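Local coordinates for protein endo-beta-mannanase (Opitutaceae bacterium TAV5, PDB 7BOB) that hydrolyses beta-1,4-mannosidic linkages as a homotrimeric exo-beta-1,4-mannosidase of glycosyl hydrolase family 5, probably releasing mannose from chain ends, at residues S44-M49 and L85-E90; A50-N55 and W317-I322; A556-S561 and S577-A582. One frame throughout, in Å; residues are numbered along the deposited sequence.

Overall arrangement
The three contacts belong to two parts of the chain. Contacts 1 and 2 lie in the N-terminal catalytic barrel, their centres about 10 Å apart, and share helix 39-51: one part of it packs on helix 75-89, while its C-terminal end meets the loop that follows strand 311-316. Their segments alternate along the sequence, so this helix joins an early barrel helix to the loop after the last barrel strand. Contact 3 comes later in the chain, in the C-terminal domain built on a mixed sheet, on the opposite side of the chain's centre. Its centre is about 43 Å from that of contact 2 and about 51 Å from that of contact 1, and it touches neither of the others.

Contact 1: residues S44-M49 and L85-E90; sequences SDLDLM and LDACGE
Leu46 of helix 39-51 reaches across to Ala87 and Cys88 of helix 75-89, and these three buried residues make up the whole meeting of the two segments. Along 85-90, Leu85 comes first and faces the other way, toward Phe59 and Phe144. Ala87 then turns its methyl group toward the partner helix, where Ala87 CB meets Leu46 CD1 at 3.9 Å. Cys88 follows with its sulfur: Cys88 SG is 3.9 Å from Leu46 CD2 and equally 3.9 Å from Leu46 CD1, so the forked end of the leucine straddles it. The fork is presented this way because Leu46 CG stands anti to its carbonyl carbon (chi1 -62°), with the chain then extended through chi2. The small side chains of Ala87 and Cys88 are consistent with the close backbones, Leu46 CA lying 6.7 Å from Cys88 CA. Beyond the segment, Arg91 joins the helices by polar means, pairing with Asp47 OD1 while also donating to Ala87 O, and Leu46 packs on it too. Beneath, Cys88 and Met49 both rest on Val57 of strand 56-62, as neighbouring outer helices of a (beta/alpha)8 barrel do. Between the segments themselves the chemistry is wholly apolar, methyl against methyl and thiol, which implies cohesion by shape and exclusion of water, with the directional bonds left to the arginine at the margin.

Contact 2: residues A50-N55 and W317-I322; sequences ASLGFN and WCFKDI
Asp321 OD1 is gripped by two groups, the amine of Lys348 and the backbone N of Gly339, and this anchors the loop whose Phe319 meets Leu52 and Phe54. The neighbouring Lys320 adds a second tether, a salt bridge to Asp45 of helix 39-51. Between these polar holds the contact itself is apolar and narrow, and one corner of the Phe319 ring does the touching. Its CE1 lies 4.2 Å from Leu52 CD1, the leucine methyl approaching the ring edge near its plane. The same atom, Phe319 CE1, is 4.3 Å from Phe54 CE2 and stands at the edge of the Phe54 ring, so a single ring corner meets both the leucine branch and the aromatic rim. Phe319 gets there because CG is trans to the backbone N (chi1 -173°), which carries the ring out from the loop onto helix 39-51, where it also packs on Met49. On the other segment, Leu52 CB sits 4.2 Å above the Phe54 ring plane, over the ring centre, so the two partners of Phe319 brace each other. Between them in sequence, a Schellman motif ends the helix: Gly53 takes a positive phi of 93° and Gly53 N donates to Ala50 O at 3.0 Å. At these backbone angles a beta carbon would collide with Leu52 O, which accounts for the glycine. The loop begins with a cis peptide between Trp317 and Cys318, directly after strand 311-316; a cis bond following a tryptophan at the end of the last strand is a familiar feature of family 5 (beta/alpha)8 barrels.

Contact 3: residues A556-S561 and S577-A582; sequences ADVEAS and SAWYAA
Glu559 and Tyr580 form the tight part of this contact: Tyr580 OH donates to Glu559 OE2 at 2.6 Å. The oxygen lies in the plane of the tyrosine ring, at its edge, yet the hydroxyl meets it from above the carboxylate plane, the two planes being 47° apart. A bend at chi2 (81°) folds the glutamate chain back to offer this oxygen, which His473 ND1 also holds. Val558 packs without a directional bond, its CG1 4.0 Å from Trp579 CD1, obliquely to the indole, and 4.3 Å from Tyr580 OH. Ala581 is exposed and Ala560 partly so, both outside the touching group. Asp557 is the N-cap of helix 558-564, its OD1 accepting from Ala560 N at 3.3 Å, a capping bond at the start of the helix that carries Val558 and Glu559. An alanine in place of Glu559 would remove the carboxylate and is likely to leave the Tyr580 hydroxyl and His473 ND1 without their shared partner. Around the pair, Tyr580 packs on helix 406-422 and on Ile446 of strand 444-448, while Trp579 stands edge-to-face with Tyr510 and Phe512 of strand 508-512, so helices 558-564 and 569-583 are wedged among sheet and helix of the C-terminal domain.

Contact 1: residues S44-M49 and L85-E90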
# COMPACT_ATOMS: atom_id res chain seq x y z
N SER A 44 -21.86 -43.75 -10.26
CA SER A 44 -22.39 -43.46 -11.58
C SER A 44 -21.53 -42.41 -12.29
O SER A 44 -21.35 -42.48 -13.52
CB SER A 44 -23.84 -43.00 -11.47
OG SER A 44 -24.27 -42.42 -12.69
N ASP A 45 -20.96 -41.46 -11.53
CA ASP A 45 -20.06 -40.47 -12.15
C ASP A 45 -18.74 -41.11 -12.56
O ASP A 45 -18.17 -40.75 -13.60
CB ASP A 45 -19.81 -39.29 -11.19
CG ASP A 45 -20.99 -38.33 -11.12
OD1 ASP A 45 -21.81 -38.27 -12.06
OD2 ASP A 45 -21.10 -37.63 -10.09
N LEU A 46 -18.21 -42.02 -11.75
CA LEU A 46 -16.99 -42.70 -12.14
C LEU A 46 -17.21 -43.53 -13.40
O LEU A 46 -16.37 -43.53 -14.31
CB LEU A 46 -16.47 -43.57 -11.00
CG LEU A 46 -16.09 -42.88 -9.70
CD1 LEU A 46 -15.70 -43.96 -8.71
CD2 LEU A 46 -14.91 -41.98 -9.92
N ASP A 47 -18.37 -44.19 -13.51
CA ASP A 47 -18.73 -44.89 -14.75
C ASP A 47 -18.73 -43.93 -15.92
O ASP A 47 -18.19 -44.23 -16.99
CB ASP A 47 -20.11 -45.54 -14.63
CG ASP A 47 -20.09 -46.83 -13.82
OD1 ASP A 47 -19.01 -47.42 -13.63
OD2 ASP A 47 -21.18 -47.24 -13.37
N LEU A 48 -19.32 -42.74 -15.74
CA LEU A 48 -19.36 -41.79 -16.84
C LEU A 48 -17.95 -41.38 -17.25
O LEU A 48 -17.65 -41.26 -18.44
CB LEU A 48 -20.21 -40.58 -16.46
CG LEU A 48 -20.39 -39.63 -17.64
CD1 LEU A 48 -20.88 -40.36 -18.90
CD2 LEU A 48 -21.34 -38.49 -17.24
N MET A 49 -17.06 -41.19 -16.27
CA MET A 49 -15.68 -40.84 -16.59
C MET A 49 -15.03 -41.94 -17.41
O MET A 49 -14.48 -41.69 -18.48
CB MET A 49 -14.87 -40.59 -15.32
CG MET A 49 -15.33 -39.40 -14.46
SD MET A 49 -14.41 -39.43 -12.92
CE MET A 49 -15.01 -37.95 -12.08
N LEU A 85 -11.42 -45.39 -3.52
CA LEU A 85 -10.21 -45.92 -4.15
C LEU A 85 -10.51 -47.22 -4.87
O LEU A 85 -10.07 -47.43 -6.02
CB LEU A 85 -9.12 -46.14 -3.11
CG LEU A 85 -8.63 -44.85 -2.45
CD1 LEU A 85 -7.82 -45.15 -1.19
CD2 LEU A 85 -7.80 -44.04 -3.46
N ASP A 86 -11.27 -48.09 -4.21
CA ASP A 86 -11.67 -49.36 -4.79
C ASP A 86 -12.52 -49.16 -6.04
O ASP A 86 -12.25 -49.74 -7.10
CB ASP A 86 -12.42 -50.15 -3.73
CG ASP A 86 -12.41 -51.62 -3.98
OD1 ASP A 86 -11.39 -52.26 -3.62
OD2 ASP A 86 -13.42 -52.12 -4.51
N ALA A 87 -13.54 -48.31 -5.94
CA ALA A 87 -14.44 -48.11 -7.08
C ALA A 87 -13.72 -47.52 -8.29
O ALA A 87 -14.07 -47.86 -9.43
CB ALA A 87 -15.61 -47.23 -6.65
N CYS A 88 -12.73 -46.62 -8.08
CA CYS A 88 -11.96 -46.09 -9.21
C CYS A 88 -11.10 -47.16 -9.85
O CYS A 88 -10.99 -47.22 -11.08
CB CYS A 88 -11.05 -44.93 -8.80
SG CYS A 88 -11.86 -43.49 -8.08
N GLY A 89 -10.43 -47.96 -9.02
CA GLY A 89 -9.64 -49.06 -9.55
C GLY A 89 -10.43 -49.98 -10.46
O GLY A 89 -10.01 -50.26 -11.59
N GLU A 90 -11.60 -50.42 -10.01
CA GLU A 90 -12.40 -51.33 -10.82
C GLU A 90 -12.93 -50.69 -12.09
O GLU A 90 -13.52 -51.40 -12.92
CB GLU A 90 -13.60 -51.88 -10.05
CG GLU A 90 -13.31 -52.33 -8.64
CD GLU A 90 -14.49 -53.09 -8.04
OE1 GLU A 90 -15.61 -52.96 -8.61
OE2 GLU A 90 -14.30 -53.82 -7.02

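Contact 2: residues A50-N55 and W317-I322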
# COMPACT_ATOMS: atom_id res chain seq x y z
N ALA A 50 -15.11 -43.19 -16.93
CA ALA A 50 -14.51 -44.31 -17.65
C ALA A 50 -15.03 -44.39 -19.07
O ALA A 50 -14.26 -44.57 -20.01
CB ALA A 50 -14.75 -45.61 -16.89
N SER A 51 -16.34 -44.19 -19.25
CA SER A 51 -16.93 -44.27 -20.58
C SER A 51 -16.45 -43.17 -21.53
O SER A 51 -16.53 -43.34 -22.75
CB SER A 51 -18.46 -44.23 -20.49
OG SER A 51 -18.94 -42.90 -20.40
N LEU A 52 -15.96 -42.04 -21.01
CA LEU A 52 -15.41 -41.00 -21.87
C LEU A 52 -13.94 -41.22 -22.19
O LEU A 52 -13.35 -40.40 -22.88
CB LEU A 52 -15.58 -39.62 -21.24
CG LEU A 52 -17.03 -39.17 -21.07
CD1 LEU A 52 -17.09 -37.97 -20.15
CD2 LEU A 52 -17.66 -38.88 -22.43
N GLY A 53 -13.33 -42.31 -21.73
CA GLY A 53 -11.94 -42.56 -22.02
C GLY A 53 -10.96 -42.05 -20.99
O GLY A 53 -9.75 -42.17 -21.20
N PHE A 54 -11.45 -41.53 -19.86
CA PHE A 54 -10.57 -40.97 -18.85
C PHE A 54 -9.87 -42.09 -18.09
O PHE A 54 -10.43 -43.16 -17.88
CB PHE A 54 -11.35 -40.09 -17.88
CG PHE A 54 -11.93 -38.84 -18.51
CD1 PHE A 54 -11.43 -38.36 -19.71
CD2 PHE A 54 -12.97 -38.14 -17.89
CE1 PHE A 54 -11.95 -37.20 -20.30
CE2 PHE A 54 -13.50 -36.99 -18.47
CZ PHE A 54 -12.99 -36.52 -19.68
N ASN A 55 -8.63 -41.83 -17.69
CA ASN A 55 -7.87 -42.83 -16.95
C ASN A 55 -7.42 -42.33 -15.58
O ASN A 55 -6.69 -43.05 -14.89
CB ASN A 55 -6.65 -43.28 -17.78
CG ASN A 55 -5.69 -42.14 -18.08
OD1 ASN A 55 -5.66 -41.13 -17.35
ND2 ASN A 55 -4.90 -42.29 -19.14
N TRP A 317 -11.33 -28.93 -14.96
CA TRP A 317 -12.07 -28.42 -13.80
C TRP A 317 -13.44 -27.92 -14.25
O TRP A 317 -13.51 -26.97 -15.04
CB TRP A 317 -11.33 -27.27 -13.07
CG TRP A 317 -12.06 -27.04 -11.78
CD1 TRP A 317 -13.27 -26.41 -11.62
CD2 TRP A 317 -11.69 -27.54 -10.49
NE1 TRP A 317 -13.66 -26.48 -10.29
CE2 TRP A 317 -12.71 -27.16 -9.58
CE3 TRP A 317 -10.58 -28.24 -10.01
CZ2 TRP A 317 -12.67 -27.50 -8.23
CZ3 TRP A 317 -10.54 -28.58 -8.65
CH2 TRP A 317 -11.57 -28.21 -7.79
N CYS A 318 -14.52 -28.50 -13.74
CA CYS A 318 -14.53 -29.73 -12.96
C CYS A 318 -15.58 -30.66 -13.62
O CYS A 318 -16.20 -30.28 -14.63
CB CYS A 318 -14.85 -29.44 -11.48
SG CYS A 318 -16.49 -28.72 -11.29
N PHE A 319 -15.79 -31.86 -13.08
CA PHE A 319 -16.50 -32.87 -13.87
C PHE A 319 -17.97 -32.49 -14.08
O PHE A 319 -18.47 -32.55 -15.21
CB PHE A 319 -16.40 -34.24 -13.21
CG PHE A 319 -16.96 -35.36 -14.06
CD1 PHE A 319 -16.54 -35.52 -15.38
CD2 PHE A 319 -17.93 -36.21 -13.56
CE1 PHE A 319 -17.07 -36.55 -16.19
CE2 PHE A 319 -18.46 -37.25 -14.34
CZ PHE A 319 -18.03 -37.42 -15.66
N LYS A 320 -18.67 -32.11 -13.01
CA LYS A 320 -20.11 -31.87 -13.02
C LYS A 320 -20.41 -30.42 -12.71
O LYS A 320 -19.64 -29.75 -12.01
CB LYS A 320 -20.83 -32.73 -11.97
CG LYS A 320 -20.85 -34.24 -12.28
CD LYS A 320 -21.71 -34.56 -13.49
CE LYS A 320 -23.16 -34.80 -13.11
NZ LYS A 320 -23.40 -36.20 -12.68
N ASP A 321 -21.55 -29.94 -13.20
CA ASP A 321 -22.15 -28.76 -12.59
C ASP A 321 -22.52 -29.10 -11.14
O ASP A 321 -22.84 -30.25 -10.81
CB ASP A 321 -23.39 -28.31 -13.37
CG ASP A 321 -23.06 -27.78 -14.78
OD1 ASP A 321 -21.94 -27.29 -15.02
OD2 ASP A 321 -23.95 -27.87 -15.66
N ILE A 322 -22.45 -28.10 -10.27
CA ILE A 322 -22.67 -28.32 -8.84
C ILE A 322 -23.74 -27.35 -8.37
O ILE A 322 -23.43 -26.20 -8.04
CB ILE A 322 -21.36 -28.12 -8.06
CG1 ILE A 322 -20.30 -29.11 -8.56
CG2 ILE A 322 -21.59 -28.21 -6.53
CD1 ILE A 322 -18.91 -28.81 -8.06

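Contact 3: residues A556-S561 and S577-A582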
# COMPACT_ATOMS: atom_id res chain seq x y z
N ALA A 556 15.32 1.40 -23.67
CA ALA A 556 13.99 1.73 -23.17
C ALA A 556 13.36 0.45 -22.66
O ALA A 556 13.75 -0.66 -23.05
CB ALA A 556 13.10 2.38 -24.24
N ASP A 557 12.39 0.60 -21.76
CA ASP A 557 11.66 -0.55 -21.24
C ASP A 557 10.52 -0.86 -22.20
O ASP A 557 9.38 -0.42 -22.02
CB ASP A 557 11.16 -0.28 -19.83
CG ASP A 557 10.68 -1.53 -19.13
OD1 ASP A 557 10.36 -2.53 -19.84
OD2 ASP A 557 10.60 -1.51 -17.89
N VAL A 558 10.84 -1.67 -23.22
CA VAL A 558 9.91 -1.95 -24.32
C VAL A 558 8.60 -2.53 -23.80
O VAL A 558 7.51 -1.99 -24.04
CB VAL A 558 10.58 -2.89 -25.35
CG1 VAL A 558 9.63 -3.26 -26.49
CG2 VAL A 558 11.85 -2.25 -25.89
N GLU A 559 8.69 -3.64 -23.08
CA GLU A 559 7.48 -4.33 -22.66
C GLU A 559 6.63 -3.46 -21.74
O GLU A 559 5.40 -3.44 -21.87
CB GLU A 559 7.83 -5.65 -22.00
CG GLU A 559 8.32 -6.69 -23.02
CD GLU A 559 9.78 -6.50 -23.38
OE1 GLU A 559 10.46 -5.67 -22.73
OE2 GLU A 559 10.25 -7.18 -24.29
N ALA A 560 7.27 -2.72 -20.83
CA ALA A 560 6.52 -1.83 -19.96
C ALA A 560 5.83 -0.74 -20.77
O ALA A 560 4.63 -0.47 -20.58
CB ALA A 560 7.43 -1.22 -18.89
N SER A 561 6.57 -0.10 -21.69
CA SER A 561 5.98 0.92 -22.55
C SER A 561 4.76 0.37 -23.29
O SER A 561 3.69 1.00 -23.29
CB SER A 561 7.00 1.47 -23.56
OG SER A 561 8.25 1.78 -22.97
N SER A 577 4.32 -6.18 -32.19
CA SER A 577 4.91 -7.44 -32.59
C SER A 577 5.93 -7.22 -33.72
O SER A 577 7.01 -7.82 -33.72
CB SER A 577 3.79 -8.39 -33.00
OG SER A 577 4.26 -9.49 -33.73
N ALA A 578 5.64 -6.31 -34.64
CA ALA A 578 6.61 -5.99 -35.69
C ALA A 578 7.91 -5.46 -35.10
O ALA A 578 8.97 -5.62 -35.72
CB ALA A 578 6.01 -4.98 -36.66
N TRP A 579 7.86 -4.84 -33.91
CA TRP A 579 9.07 -4.35 -33.26
C TRP A 579 10.09 -5.47 -33.06
O TRP A 579 11.28 -5.30 -33.37
CB TRP A 579 8.73 -3.71 -31.91
CG TRP A 579 9.97 -3.34 -31.15
CD1 TRP A 579 10.65 -4.11 -30.25
CD2 TRP A 579 10.72 -2.10 -31.25
NE1 TRP A 579 11.75 -3.43 -29.77
CE2 TRP A 579 11.81 -2.20 -30.37
CE3 TRP A 579 10.56 -0.94 -32.01
CZ2 TRP A 579 12.74 -1.18 -30.22
CZ3 TRP A 579 11.48 0.09 -31.86
CH2 TRP A 579 12.56 -0.04 -30.98
N TYR A 580 9.66 -6.61 -32.49
CA TYR A 580 10.61 -7.69 -32.24
C TYR A 580 11.20 -8.22 -33.54
O TYR A 580 12.40 -8.53 -33.61
CB TYR A 580 9.95 -8.83 -31.47
CG TYR A 580 9.58 -8.47 -30.06
CD1 TYR A 580 10.50 -8.64 -29.02
CD2 TYR A 580 8.33 -7.96 -29.77
CE1 TYR A 580 10.18 -8.29 -27.73
CE2 TYR A 580 8.00 -7.62 -28.49
CZ TYR A 580 8.93 -7.79 -27.47
OH TYR A 580 8.58 -7.44 -26.21
N ALA A 581 10.36 -8.36 -34.58
CA ALA A 581 10.85 -8.89 -35.85
C ALA A 581 11.96 -8.01 -36.42
O ALA A 581 13.02 -8.50 -36.81
CB ALA A 581 9.70 -9.02 -36.85
N ALA A 582 11.76 -6.69 -36.42
CA ALA A 582 12.77 -5.79 -36.98
C ALA A 582 14.10 -5.90 -36.25
O ALA A 582 15.17 -5.83 -36.87
CB ALA A 582 12.26 -4.35 -36.94